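Hydrogenase maturation factor (Thermoanaerobacter tengcongensis, PDB 3VTH) probably transfers a carbamoyl group from carbamoyl phosphate to the C-terminal cysteine of HypE, at the cost of ATP, during [NiFe]-hydrogenase maturation. Local coordinates at residues 280-285 / 385-390; 273-278 / 369-374; 378-383 / 729-734. All blocks are in the same frame, centred on the assembly; numbering follows the deposited sequence.

Contact 1: residues 280-285 / 385-390. With APC (diphosphomethylphosphonic acid adenosyl ester), chain F; PO4 (phosphate ion), chain L.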
loop_
_atom_site.group_PDB
_atom_site.type_symbol
_atom_site.label_atom_id
_atom_site.label_comp_id
_atom_site.label_asym_id
_atom_site.label_seq_id
_atom_site.Cartn_x
_atom_site.Cartn_y
_atom_site.Cartn_z
ATOM N N ARG A 280 -11.526 -1.389 5.346
ATOM C CA ARG A 280 -10.065 -1.422 5.192
ATOM C C ARG A 280 -9.438 -0.213 5.923
ATOM O O ARG A 280 -8.290 -0.278 6.374
ATOM C CB ARG A 280 -9.669 -1.489 3.715
ATOM C CG ARG A 280 -10.238 -2.705 2.946
ATOM C CD ARG A 280 -9.682 -2.741 1.505
ATOM N NE ARG A 280 -10.271 -3.805 0.681
ATOM C CZ ARG A 280 -9.816 -5.056 0.614
ATOM N NH1 ARG A 280 -8.757 -5.419 1.340
ATOM N NH2 ARG A 280 -10.419 -5.949 -0.185
ATOM N N ARG A 281 -10.210 0.876 6.037
ATOM C CA ARG A 281 -9.795 2.108 6.731
ATOM C C ARG A 281 -8.367 2.548 6.416
ATOM O O ARG A 281 -7.504 2.495 7.299
ATOM C CB ARG A 281 -9.984 1.953 8.263
ATOM C CG ARG A 281 -11.454 1.818 8.713
ATOM C CD ARG A 281 -12.190 3.136 8.565
ATOM N NE ARG A 281 -13.628 2.998 8.268
ATOM C CZ ARG A 281 -14.612 3.580 8.953
ATOM N NH1 ARG A 281 -14.349 4.336 10.015
ATOM N NH2 ARG A 281 -15.874 3.418 8.564
ATOM N N PRO A 282 -8.109 2.996 5.166
ATOM C CA PRO A 282 -6.813 3.587 4.883
ATOM C C PRO A 282 -6.796 5.092 5.161
ATOM O O PRO A 282 -7.858 5.719 5.345
ATOM C CB PRO A 282 -6.683 3.399 3.372
ATOM C CG PRO A 282 -8.074 3.609 2.886
ATOM C CD PRO A 282 -8.929 2.901 3.938
ATOM N N ILE A 283 -5.587 5.651 5.164
ATOM C CA ILE A 283 -5.374 7.091 4.952
ATOM C C ILE A 283 -5.741 7.363 3.476
ATOM O O ILE A 283 -5.318 6.628 2.603
ATOM C CB ILE A 283 -3.882 7.430 5.168
ATOM C CG1 ILE A 283 -3.484 7.209 6.645
ATOM C CG2 ILE A 283 -3.556 8.870 4.681
ATOM C CD1 ILE A 283 -1.987 6.976 6.853
ATOM N N VAL A 284 -6.564 8.387 3.215
ATOM C CA VAL A 284 -6.913 8.725 1.841
ATOM C C VAL A 284 -6.385 10.129 1.568
ATOM O O VAL A 284 -6.616 11.037 2.360
ATOM C CB VAL A 284 -8.453 8.695 1.607
ATOM C CG1 VAL A 284 -8.816 9.057 0.150
ATOM C CG2 VAL A 284 -9.055 7.333 2.000
ATOM N N LEU A 285 -5.700 10.298 0.437
ATOM C CA LEU A 285 -5.187 11.610 0.051
ATOM C C LEU A 285 -6.292 12.417 -0.604
ATOM O O LEU A 285 -6.869 12.005 -1.615
ATOM C CB LEU A 285 -3.971 11.493 -0.885
ATOM C CG LEU A 285 -2.817 10.636 -0.337
ATOM C CD1 LEU A 285 -1.675 10.650 -1.315
ATOM C CD2 LEU A 285 -2.349 11.102 1.065
ATOM N N ARG A 385 -1.963 -1.979 6.040
ATOM C CA ARG A 385 -3.098 -2.423 6.872
ATOM C C ARG A 385 -4.443 -2.356 6.130
ATOM O O ARG A 385 -4.750 -1.347 5.471
ATOM C CB ARG A 385 -3.203 -1.634 8.191
ATOM C CG ARG A 385 -4.396 -2.105 9.079
ATOM C CD ARG A 385 -4.551 -1.320 10.379
ATOM N NE ARG A 385 -4.462 0.125 10.206
ATOM C CZ ARG A 385 -5.416 0.910 9.703
ATOM N NH1 ARG A 385 -6.598 0.420 9.311
ATOM N NH2 ARG A 385 -5.189 2.220 9.604
ATOM N N GLY A 386 -5.244 -3.422 6.242
ATOM C CA GLY A 386 -6.564 -3.433 5.595
ATOM C C GLY A 386 -6.555 -3.925 4.155
ATOM O O GLY A 386 -7.610 -4.299 3.636
ATOM N N TYR A 387 -5.374 -3.956 3.524
ATOM C CA TYR A 387 -5.205 -4.488 2.159
ATOM C C TYR A 387 -4.313 -5.729 2.155
ATOM O O TYR A 387 -4.748 -6.813 1.791
ATOM C CB TYR A 387 -4.615 -3.423 1.218
ATOM C CG TYR A 387 -5.544 -2.262 0.934
ATOM C CD1 TYR A 387 -6.158 -2.124 -0.328
ATOM C CD2 TYR A 387 -5.843 -1.320 1.933
ATOM C CE1 TYR A 387 -7.024 -1.059 -0.588
ATOM C CE2 TYR A 387 -6.708 -0.257 1.683
ATOM C CZ TYR A 387 -7.292 -0.124 0.423
ATOM O OH TYR A 387 -8.130 0.957 0.183
ATOM N N ALA A 388 -3.052 -5.559 2.541
ATOM C CA ALA A 388 -2.176 -6.689 2.778
ATOM C C ALA A 388 -2.669 -7.448 4.005
ATOM O O ALA A 388 -3.130 -6.839 4.976
ATOM C CB ALA A 388 -0.734 -6.222 2.985
ATOM N N PRO A 389 -2.518 -8.780 4.001
ATOM C CA PRO A 389 -1.806 -9.573 3.008
ATOM C C PRO A 389 -2.714 -10.232 1.942
ATOM O O PRO A 389 -2.393 -11.323 1.455
ATOM C CB PRO A 389 -1.185 -10.665 3.867
ATOM C CG PRO A 389 -2.300 -10.952 4.897
ATOM C CD PRO A 389 -2.964 -9.601 5.145
ATOM N N GLN A 390 -3.846 -9.616 1.615
ATOM C CA GLN A 390 -4.721 -10.191 0.569
ATOM C C GLN A 390 -3.914 -10.306 -0.730
ATOM O O GLN A 390 -3.283 -9.314 -1.168
ATOM C CB GLN A 390 -5.991 -9.357 0.363
ATOM C CG GLN A 390 -6.923 -9.869 -0.763
ATOM C CD GLN A 390 -8.236 -9.096 -0.852
ATOM O OE1 GLN A 390 -8.605 -8.354 0.055
ATOM N NE2 GLN A 390 -8.953 -9.278 -1.957
HETATM P PG APC F . 9.093 7.458 9.106
HETATM O O1G APC F . 8.061 6.831 10.008
HETATM O O2G APC F . 9.270 8.933 9.374
HETATM O O3G APC F . 10.397 6.717 9.037
HETATM P PB APC F . 7.065 7.329 7.060
HETATM O O1B APC F . 6.561 5.962 7.406
HETATM O O2B APC F . 7.116 7.638 5.578
HETATM O O3B APC F . 8.589 7.405 7.572
HETATM P PA APC F . 4.466 8.230 8.581
HETATM O O1A APC F . 3.893 9.513 9.133
HETATM O O2A APC F . 4.452 7.073 9.513
HETATM C C3A APC F . 6.149 8.621 7.964
HETATM O "O5'" APC F . 3.633 7.735 7.293
HETATM C "C5'" APC F . 2.606 8.499 6.666
HETATM C "C4'" APC F . 2.785 8.392 5.154
HETATM O "O4'" APC F . 1.669 9.064 4.558
HETATM C "C3'" APC F . 4.056 9.118 4.705
HETATM O "O3'" APC F . 4.756 8.386 3.683
HETATM C "C2'" APC F . 3.532 10.405 4.100
HETATM O "O2'" APC F . 4.443 10.980 3.144
HETATM C "C1'" APC F . 2.159 9.982 3.581
HETATM N N9 APC F . 1.349 11.194 3.525
HETATM C C8 APC F . 0.777 11.860 4.564
HETATM N N7 APC F . 0.148 12.972 4.107
HETATM C C5 APC F . 0.326 13.015 2.769
HETATM C C6 APC F . -0.060 13.917 1.661
HETATM N N6 APC F . -0.796 15.024 1.892
HETATM N N1 APC F . 0.342 13.594 0.412
HETATM C C2 APC F . 1.063 12.485 0.148
HETATM N N3 APC F . 1.464 11.617 1.091
HETATM C C4 APC F . 1.121 11.837 2.392
HETATM P P PO4 L . -12.978 -3.737 -1.908
HETATM O O1 PO4 L . -12.736 -3.277 -0.479
HETATM O O2 PO4 L . -12.293 -2.775 -2.866
HETATM O O3 PO4 L . -12.415 -5.117 -2.154
HETATM O O4 PO4 L . -14.471 -3.732 -2.164
HETATM O O HOH W 1 -8.011 -2.140 8.623
HETATM O O HOH W 2 -4.979 1.211 6.502
#

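Contact 2: residues 273-278 / 369-374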
loop_
_atom_site.group_PDB
_atom_site.type_symbol
_atom_site.label_atom_id
_atom_site.label_comp_id
_atom_site.label_asym_id
_atom_site.label_seq_id
_atom_site.Cartn_x
_atom_site.Cartn_y
_atom_site.Cartn_z
ATOM N N GLU A 273 -15.190 9.133 -0.550
ATOM C CA GLU A 273 -15.961 8.799 0.639
ATOM C C GLU A 273 -16.040 7.285 0.842
ATOM O O GLU A 273 -15.938 6.803 1.965
ATOM C CB GLU A 273 -17.360 9.408 0.551
ATOM C CG GLU A 273 -18.227 9.113 1.738
ATOM C CD GLU A 273 -19.448 10.039 1.836
ATOM O OE1 GLU A 273 -19.544 11.018 1.076
ATOM O OE2 GLU A 273 -20.305 9.776 2.689
ATOM N N ARG A 274 -16.222 6.544 -0.249
ATOM C CA ARG A 274 -16.249 5.084 -0.194
ATOM C C ARG A 274 -14.929 4.506 0.339
ATOM O O ARG A 274 -14.939 3.568 1.143
ATOM C CB ARG A 274 -16.570 4.523 -1.582
ATOM C CG ARG A 274 -16.761 3.018 -1.655
ATOM C CD ARG A 274 -16.836 2.583 -3.135
ATOM N NE ARG A 274 -15.606 1.927 -3.608
ATOM C CZ ARG A 274 -14.529 2.535 -4.126
ATOM N NH1 ARG A 274 -14.454 3.866 -4.271
ATOM N NH2 ARG A 274 -13.500 1.786 -4.515
ATOM N N LEU A 275 -13.798 5.067 -0.108
ATOM C CA LEU A 275 -12.481 4.607 0.358
ATOM C C LEU A 275 -12.270 4.890 1.852
ATOM O O LEU A 275 -11.746 4.040 2.583
ATOM C CB LEU A 275 -11.346 5.229 -0.471
ATOM C CG LEU A 275 -11.280 4.841 -1.959
ATOM C CD1 LEU A 275 -10.098 5.552 -2.633
ATOM C CD2 LEU A 275 -11.149 3.320 -2.134
ATOM N N LEU A 276 -12.682 6.083 2.288
ATOM C CA LEU A 276 -12.577 6.487 3.706
ATOM C C LEU A 276 -13.373 5.587 4.642
ATOM O O LEU A 276 -12.881 5.176 5.705
ATOM C CB LEU A 276 -13.067 7.922 3.887
ATOM C CG LEU A 276 -12.105 9.052 3.513
ATOM C CD1 LEU A 276 -12.873 10.381 3.378
ATOM C CD2 LEU A 276 -11.007 9.144 4.556
ATOM N N LEU A 277 -14.599 5.287 4.227
ATOM C CA LEU A 277 -15.549 4.521 5.031
ATOM C C LEU A 277 -15.341 3.008 4.972
ATOM O O LEU A 277 -15.851 2.292 5.821
ATOM C CB LEU A 277 -16.994 4.853 4.627
ATOM C CG LEU A 277 -17.528 6.241 5.045
ATOM C CD1 LEU A 277 -18.794 6.563 4.262
ATOM C CD2 LEU A 277 -17.809 6.347 6.558
ATOM N N SER A 278 -14.602 2.519 3.973
ATOM C CA SER A 278 -14.312 1.077 3.881
ATOM C C SER A 278 -13.811 0.535 5.214
ATOM O O SER A 278 -13.071 1.222 5.913
ATOM C CB SER A 278 -13.229 0.829 2.830
ATOM O OG SER A 278 -12.904 -0.559 2.742
ATOM N N SER A 369 -2.298 1.918 5.555
ATOM C CA SER A 369 -2.291 2.064 4.099
ATOM C C SER A 369 -2.517 3.529 3.736
ATOM O O SER A 369 -3.084 4.284 4.525
ATOM C CB SER A 369 -3.396 1.215 3.466
ATOM O OG SER A 369 -3.085 -0.159 3.581
ATOM N N VAL A 370 -2.028 3.920 2.566
ATOM C CA VAL A 370 -2.249 5.251 2.019
ATOM C C VAL A 370 -2.793 5.062 0.613
ATOM O O VAL A 370 -2.186 4.386 -0.209
ATOM C CB VAL A 370 -0.943 6.098 1.974
ATOM C CG1 VAL A 370 -1.221 7.500 1.408
ATOM C CG2 VAL A 370 -0.316 6.195 3.391
ATOM N N THR A 371 -3.950 5.655 0.342
ATOM C CA THR A 371 -4.605 5.442 -0.944
ATOM C C THR A 371 -5.246 6.725 -1.473
ATOM O O THR A 371 -5.135 7.779 -0.850
ATOM C CB THR A 371 -5.609 4.282 -0.882
ATOM O OG1 THR A 371 -5.882 3.831 -2.220
ATOM C CG2 THR A 371 -6.910 4.732 -0.190
ATOM N N SER A 372 -5.876 6.635 -2.637
ATOM C CA SER A 372 -6.450 7.805 -3.288
ATOM C C SER A 372 -7.387 7.316 -4.375
ATOM O O SER A 372 -7.391 6.125 -4.703
ATOM C CB SER A 372 -5.336 8.641 -3.947
ATOM O OG SER A 372 -4.738 7.931 -5.046
ATOM N N PHE A 373 -8.150 8.231 -4.960
ATOM C CA PHE A 373 -8.974 7.890 -6.103
ATOM C C PHE A 373 -8.666 8.887 -7.188
ATOM O O PHE A 373 -8.747 10.098 -6.963
ATOM C CB PHE A 373 -10.473 7.911 -5.755
ATOM C CG PHE A 373 -11.336 7.223 -6.787
ATOM C CD1 PHE A 373 -11.624 5.861 -6.670
ATOM C CD2 PHE A 373 -11.830 7.924 -7.883
ATOM C CE1 PHE A 373 -12.425 5.206 -7.630
ATOM C CE2 PHE A 373 -12.628 7.284 -8.857
ATOM C CZ PHE A 373 -12.916 5.916 -8.723
ATOM N N ASN A 374 -8.291 8.399 -8.357
ATOM C CA ASN A 374 -7.952 9.307 -9.455
ATOM C C ASN A 374 -8.117 8.615 -10.795
ATOM O O ASN A 374 -7.818 7.430 -10.923
ATOM C CB ASN A 374 -6.515 9.835 -9.290
ATOM C CG ASN A 374 -6.148 10.881 -10.310
ATOM O OD1 ASN A 374 -6.934 11.804 -10.597
ATOM N ND2 ASN A 374 -4.939 10.750 -10.882
#

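Contact 3: residues 378-383 / 729-734. With FE (Fe (III) ion), chain I; AP2 (phosphomethylphosphonic acid adenosyl ester), chain H; APC (diphosphomethylphosphonic acid adenosyl ester), chain F.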
loop_
_atom_site.group_PDB
_atom_site.type_symbol
_atom_site.label_atom_id
_atom_site.label_comp_id
_atom_site.label_asym_id
_atom_site.label_seq_id
_atom_site.Cartn_x
_atom_site.Cartn_y
_atom_site.Cartn_z
ATOM N N GLU A 378 -9.276 3.564 -7.833
ATOM C CA GLU A 378 -8.407 3.694 -6.666
ATOM C C GLU A 378 -6.945 3.605 -7.132
ATOM O O GLU A 378 -6.604 2.789 -8.007
ATOM C CB GLU A 378 -8.704 2.594 -5.643
ATOM C CG GLU A 378 -7.678 2.547 -4.511
ATOM C CD GLU A 378 -8.093 1.667 -3.336
ATOM O OE1 GLU A 378 -8.859 0.694 -3.529
ATOM O OE2 GLU A 378 -7.616 1.935 -2.219
ATOM N N ARG A 379 -6.103 4.482 -6.587
ATOM C CA ARG A 379 -4.672 4.465 -6.880
ATOM C C ARG A 379 -3.976 4.375 -5.541
ATOM O O ARG A 379 -3.813 5.376 -4.829
ATOM C CB ARG A 379 -4.234 5.718 -7.649
ATOM C CG ARG A 379 -5.113 6.060 -8.842
ATOM C CD ARG A 379 -5.000 5.033 -9.942
ATOM N NE ARG A 379 -5.956 5.253 -11.026
ATOM C CZ ARG A 379 -6.071 4.463 -12.103
ATOM N NH1 ARG A 379 -5.315 3.380 -12.238
ATOM N NH2 ARG A 379 -6.957 4.750 -13.044
ATOM N N ILE A 380 -3.589 3.164 -5.170
ATOM C CA ILE A 380 -2.973 2.994 -3.860
ATOM C C ILE A 380 -1.502 3.461 -3.882
ATOM O O ILE A 380 -0.811 3.330 -4.899
ATOM C CB ILE A 380 -3.116 1.538 -3.380
ATOM C CG1 ILE A 380 -2.864 1.439 -1.864
ATOM C CG2 ILE A 380 -2.158 0.636 -4.183
ATOM C CD1 ILE A 380 -3.538 0.189 -1.213
ATOM N N ILE A 381 -1.046 4.034 -2.770
ATOM C CA ILE A 381 0.314 4.576 -2.652
ATOM C C ILE A 381 1.134 3.668 -1.741
ATOM O O ILE A 381 2.293 3.381 -2.026
ATOM C CB ILE A 381 0.307 6.047 -2.085
ATOM C CG1 ILE A 381 -0.282 7.027 -3.105
ATOM C CG2 ILE A 381 1.724 6.514 -1.687
ATOM C CD1 ILE A 381 -1.748 7.366 -2.896
ATOM N N ARG A 382 0.521 3.232 -0.634
ATOM C CA ARG A 382 1.192 2.373 0.319
ATOM C C ARG A 382 0.197 1.274 0.671
ATOM O O ARG A 382 -0.835 1.527 1.262
ATOM C CB ARG A 382 1.630 3.170 1.561
ATOM C CG ARG A 382 2.424 2.315 2.601
ATOM C CD ARG A 382 2.805 3.181 3.831
ATOM N NE ARG A 382 3.978 4.010 3.542
ATOM C CZ ARG A 382 4.621 4.751 4.450
ATOM N NH1 ARG A 382 4.186 4.797 5.707
ATOM N NH2 ARG A 382 5.707 5.446 4.098
ATOM N N ARG A 383 0.501 0.057 0.259
ATOM C CA ARG A 383 -0.427 -1.039 0.446
ATOM C C ARG A 383 -0.041 -1.781 1.714
ATOM O O ARG A 383 0.967 -2.483 1.765
ATOM C CB ARG A 383 -0.440 -1.947 -0.788
ATOM C CG ARG A 383 -1.434 -3.120 -0.678
ATOM C CD ARG A 383 -1.222 -4.135 -1.822
ATOM N NE ARG A 383 -2.000 -5.373 -1.592
ATOM C CZ ARG A 383 -3.268 -5.524 -1.961
ATOM N NH1 ARG A 383 -3.917 -4.541 -2.581
ATOM N NH2 ARG A 383 -3.911 -6.666 -1.720
ATOM N N LYS A 729 -4.276 -1.666 -7.511
ATOM C CA LYS A 729 -4.227 -2.560 -6.347
ATOM C C LYS A 729 -2.859 -2.578 -5.697
ATOM O O LYS A 729 -2.745 -2.855 -4.491
ATOM C CB LYS A 729 -4.566 -3.988 -6.802
ATOM C CG LYS A 729 -6.032 -4.126 -7.218
ATOM C CD LYS A 729 -6.362 -5.553 -7.627
ATOM C CE LYS A 729 -7.865 -5.755 -7.766
ATOM N NZ LYS A 729 -8.493 -4.795 -8.717
ATOM N N VAL A 730 -1.820 -2.312 -6.498
ATOM C CA VAL A 730 -0.461 -2.131 -5.956
ATOM C C VAL A 730 0.026 -0.765 -6.454
ATOM O O VAL A 730 -0.563 -0.229 -7.385
ATOM C CB VAL A 730 0.526 -3.300 -6.320
ATOM C CG1 VAL A 730 -0.087 -4.683 -5.949
ATOM C CG2 VAL A 730 0.958 -3.264 -7.800
ATOM N N PRO A 731 1.037 -0.177 -5.801
ATOM C CA PRO A 731 1.447 1.173 -6.202
ATOM C C PRO A 731 2.195 1.209 -7.553
ATOM O O PRO A 731 2.795 0.205 -7.970
ATOM C CB PRO A 731 2.388 1.607 -5.066
ATOM C CG PRO A 731 1.974 0.738 -3.867
ATOM C CD PRO A 731 1.688 -0.586 -4.538
ATOM N N CYS A 732 2.125 2.363 -8.228
ATOM C CA CYS A 732 2.958 2.610 -9.390
ATOM C C CYS A 732 4.364 2.990 -8.921
ATOM O O CYS A 732 5.304 2.975 -9.708
ATOM C CB CYS A 732 2.354 3.712 -10.293
ATOM S SG CYS A 732 2.200 5.335 -9.484
ATOM N N ASN A 733 4.505 3.318 -7.635
ATOM C CA ASN A 733 5.845 3.540 -7.057
ATOM C C ASN A 733 6.553 2.209 -6.770
ATOM O O ASN A 733 6.020 1.150 -7.090
ATOM C CB ASN A 733 5.797 4.456 -5.826
ATOM C CG ASN A 733 5.039 3.832 -4.649
ATOM O OD1 ASN A 733 5.257 2.666 -4.284
ATOM N ND2 ASN A 733 4.155 4.620 -4.041
ATOM N N ASP A 734 7.742 2.261 -6.177
ATOM C CA ASP A 734 8.538 1.039 -6.003
ATOM C C ASP A 734 7.927 -0.039 -5.108
ATOM O O ASP A 734 8.405 -1.178 -5.100
ATOM C CB ASP A 734 9.967 1.371 -5.558
ATOM C CG ASP A 734 10.832 1.868 -6.711
ATOM O OD1 ASP A 734 10.306 2.012 -7.833
ATOM O OD2 ASP A 734 12.042 2.096 -6.503
HETATM FE FE FE I . 10.875 3.012 -9.730
HETATM P PB AP2 H . 12.787 5.024 -8.026
HETATM O O1B AP2 H . 12.767 6.420 -8.596
HETATM O O2B AP2 H . 12.435 3.913 -8.966
HETATM O O3B AP2 H . 14.012 4.778 -7.181
HETATM C C3A AP2 H . 11.437 5.081 -6.817
HETATM P PA AP2 H . 9.774 5.258 -7.524
HETATM O O1A AP2 H . 8.915 5.017 -6.291
HETATM O O2A AP2 H . 9.499 4.476 -8.786
HETATM O "O5'" AP2 H . 9.683 6.813 -7.965
HETATM C "C5'" AP2 H . 9.650 7.790 -6.931
HETATM C "C4'" AP2 H . 9.943 9.105 -7.616
HETATM O "O4'" AP2 H . 8.803 9.516 -8.371
HETATM C "C3'" AP2 H . 10.192 10.231 -6.632
HETATM O "O3'" AP2 H . 11.526 10.172 -6.116
HETATM C "C2'" AP2 H . 9.926 11.427 -7.524
HETATM O "O2'" AP2 H . 11.124 11.659 -8.274
HETATM C "C1'" AP2 H . 8.786 10.948 -8.434
HETATM N N9 AP2 H . 7.523 11.535 -7.901
HETATM C C8 AP2 H . 6.936 11.294 -6.703
HETATM N N7 AP2 H . 5.818 12.049 -6.529
HETATM C C5 AP2 H . 5.669 12.799 -7.638
HETATM C C6 AP2 H . 4.703 13.820 -8.118
HETATM N N6 AP2 H . 3.637 14.191 -7.365
HETATM N N1 AP2 H . 4.931 14.371 -9.342
HETATM C C2 AP2 H . 5.972 14.005 -10.122
HETATM N N3 AP2 H . 6.893 13.095 -9.740
HETATM C C4 AP2 H . 6.794 12.471 -8.532
HETATM P PG APC F . 9.093 7.458 9.106
HETATM O O1G APC F . 8.061 6.831 10.008
HETATM O O2G APC F . 9.270 8.933 9.374
HETATM O O3G APC F . 10.397 6.717 9.037
HETATM P PB APC F . 7.065 7.329 7.060
HETATM O O1B APC F . 6.561 5.962 7.406
HETATM O O2B APC F . 7.116 7.638 5.578
HETATM O O3B APC F . 8.589 7.405 7.572
HETATM P PA APC F . 4.466 8.230 8.581
HETATM O O1A APC F . 3.893 9.513 9.133
HETATM O O2A APC F . 4.452 7.073 9.513
HETATM C C3A APC F . 6.149 8.621 7.964
HETATM O "O5'" APC F . 3.633 7.735 7.293
HETATM C "C5'" APC F . 2.606 8.499 6.666
HETATM C "C4'" APC F . 2.785 8.392 5.154
HETATM O "O4'" APC F . 1.669 9.064 4.558
HETATM C "C3'" APC F . 4.056 9.118 4.705
HETATM O "O3'" APC F . 4.756 8.386 3.683
HETATM C "C2'" APC F . 3.532 10.405 4.100
HETATM O "O2'" APC F . 4.443 10.980 3.144
HETATM C "C1'" APC F . 2.159 9.982 3.581
HETATM N N9 APC F . 1.349 11.194 3.525
HETATM C C8 APC F . 0.777 11.860 4.564
HETATM N N7 APC F . 0.148 12.972 4.107
HETATM C C5 APC F . 0.326 13.015 2.769
HETATM C C6 APC F . -0.060 13.917 1.661
HETATM N N6 APC F . -0.796 15.024 1.892
HETATM N N1 APC F . 0.342 13.594 0.412
HETATM C C2 APC F . 1.063 12.485 0.148
HETATM N N3 APC F . 1.464 11.617 1.091
HETATM C C4 APC F . 1.121 11.837 2.392
HETATM O O HOH W 3 -1.859 2.351 -7.535
HETATM O O HOH W 4 1.025 4.545 -6.345
#

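Contact 1: residues 280-285 / 385-390
Arg-280 and Gly-386 bring two irregular backbones together, their CA atoms 4.1 Å apart, where the chain enters strand 283-287 and loop 385-390 passes close by. The backbone angles of Gly-386 (phi 87°) alone call for glycine, and a CB would also run into Arg-280 O across the contact. The side chain of Arg-280 runs out extended and divides its guanidinium edge among three partners. Arg-280 NH1 donates to Gly-386 O at 2.8 Å, in the carbonyl plane and on a lone pair. Both NH1 and NH2 converge end-on on Gln-390 OE1, the bond from Arg-280 NH2 being 3.0 Å, and they reach it from the same face of the amide. NE and NH2 hold a phosphate ion, probably from the crystallisation liquor, with Arg-280 NE 2.8 Å from its O1. Arg-280 CD sits over the centre of the Tyr-387 ring, 3.7 Å from the centroid, in a CH-pi contact. A leucine in place of Arg-280 would probably leave Gln-390 OE1 without its two donors and Gly-386 O without this one. Arg-385 answers from the other segment, bending at chi3 (46°) to bring Arg-385 NH1 within 3.0 Å of Arg-281 O, while its NH2 forms a salt bridge with Asp-368. Water bridges Arg-280 O and Arg-385 NH1. The contact joins the lead-in to strand 283-287 of the YrdC-like domain to the loop leading on to strand 392-393. Pro-282 packs obliquely against Tyr-387 and also touches Thr-371 of strand 370-374, the parallel neighbour of strand 283-287, while helix 270-277 lies against Val-284.

Contact 2: residues 273-278 / 369-374
Leu-275 and the backbone of Ser-372 form the centre of a small, apolar helix-on-sheet contact, in which helix 270-277 rests on strand 370-374 near one side of a large mixed sheet. The two backbones stay apart, with the CA atoms of Leu-275 and Ser-372 7.7 Å from each other, and side chains fill the interval. One methyl group does nearly all the work. Leu-275 points its CB toward the strand, and with CG anti to the carbonyl carbon (chi1 -65°) and chi2 at 180° its CD1 is carried out to the strand. There Leu-275 CD1 lies 3.5 Å from Ser-372 O and 3.9 Å from Phe-373 CB, at the edge of the phenylalanine ring and near its plane. Thr-371 CG2 meets Leu-275 CD1 at 4.1 Å, leaving OG1 turned to another task, a hydrogen bond to Glu-378. The hydroxyl of Ser-372 likewise works outside this contact, with Arg-379 O; its CB points away from the helix.

Arg-274 marks the more exposed margin. Its chain bends at chi3 and brings Arg-274 NH1 to 4.1 Å from Phe-373 CE1, with the guanidinium and ring planes turned 80° apart, a loose approach beside the firmer leucine contact. Phe-373 also touches Glu-271 and Glu-272 of the same helix, and Leu-275 reaches Val-284 on the adjoining strand. A helix set by Leu-275 on two neighbouring strands is the usual layering of an alpha/beta domain, here the one that belongs to the YrdC/Sua5 family and holds a nucleotide analogue.

Contact 3: residues 378-383 / 729-734
Ile-380 and Ile-381 meet Pro-731 in the close part of this contact, where the CA atoms of Ile-381 and Pro-731 come within 5.0 Å. Ile-380 presses its CG2 against the backbone, 3.4 Å from Val-730 C, while Pro-731 lies against the Ile-381 to Arg-382 peptide, its CG 3.2 Å from Ile-381 O. Ile-381 O also accepts a hydrogen bond from Asn-733 ND2, 3.0 Å long and nearly straight at 166°, which lies in the carbonyl plane and on a lone pair. The Asn-733 amide takes up this place with CG between the backbone N and the carbonyl carbon (chi1 65°), and its OD1 bonds Gly-735 N, so both ends of the amide are held. Just beyond, Asp-734 OD1 binds the iron(III) ion at 2.2 Å, together with His-483, His-487, Asp-507 and O2A and O2B of the nucleotide analogue AP2, and Asp-734 N donates to O1A of AP2.

Water lines one flank of the Ile-380 and Pro-731 contact: two waters donate to Ile-380 O, one also donating to Val-730 O, the other accepting from Cys-732 N. The far end is looser. Lys-729 is solvent-exposed and turns its CB away, yet Lys-729 O receives Arg-383 NH1 at 2.8 Å, with the donor tilted from the carbonyl plane and the bond well bent at 132°.

Arg-382, turned away from 729-734, holds APC O1B and O2B through NH1 and NH2. Ile-381 and Arg-382 form a classic beta bulge opposite Val-370 of strand 370-374, while Arg-383 and Val-730 both lean on Ile-423 of strand 420-423, and Arg-379 packs on helix 707-719.

In the fold
The three contacts cluster in space near the centre of the protein, their centres 8 to 12 Å apart. Contacts 1 and 2 share a sheet: helix 270-277 leads directly into strand 283-287, which pairs with strand 370-374. The segments of contact 1 alternate along the sequence with those of contact 2 and also with those of contact 3. Contact 3 opens after contact 2 has closed, and its second segment comes some 346 residues later, in the Kae1-like domain. Glu-378 OE2 lies 2.6 Å from both Tyr-387 OH of contact 1 and Thr-371 OG1 of contact 2. The YrdC-like layer carrying APC thus continues into 378-383, which packs on 729-734, the loop that supplies Asp-734 to the iron and AP2 site.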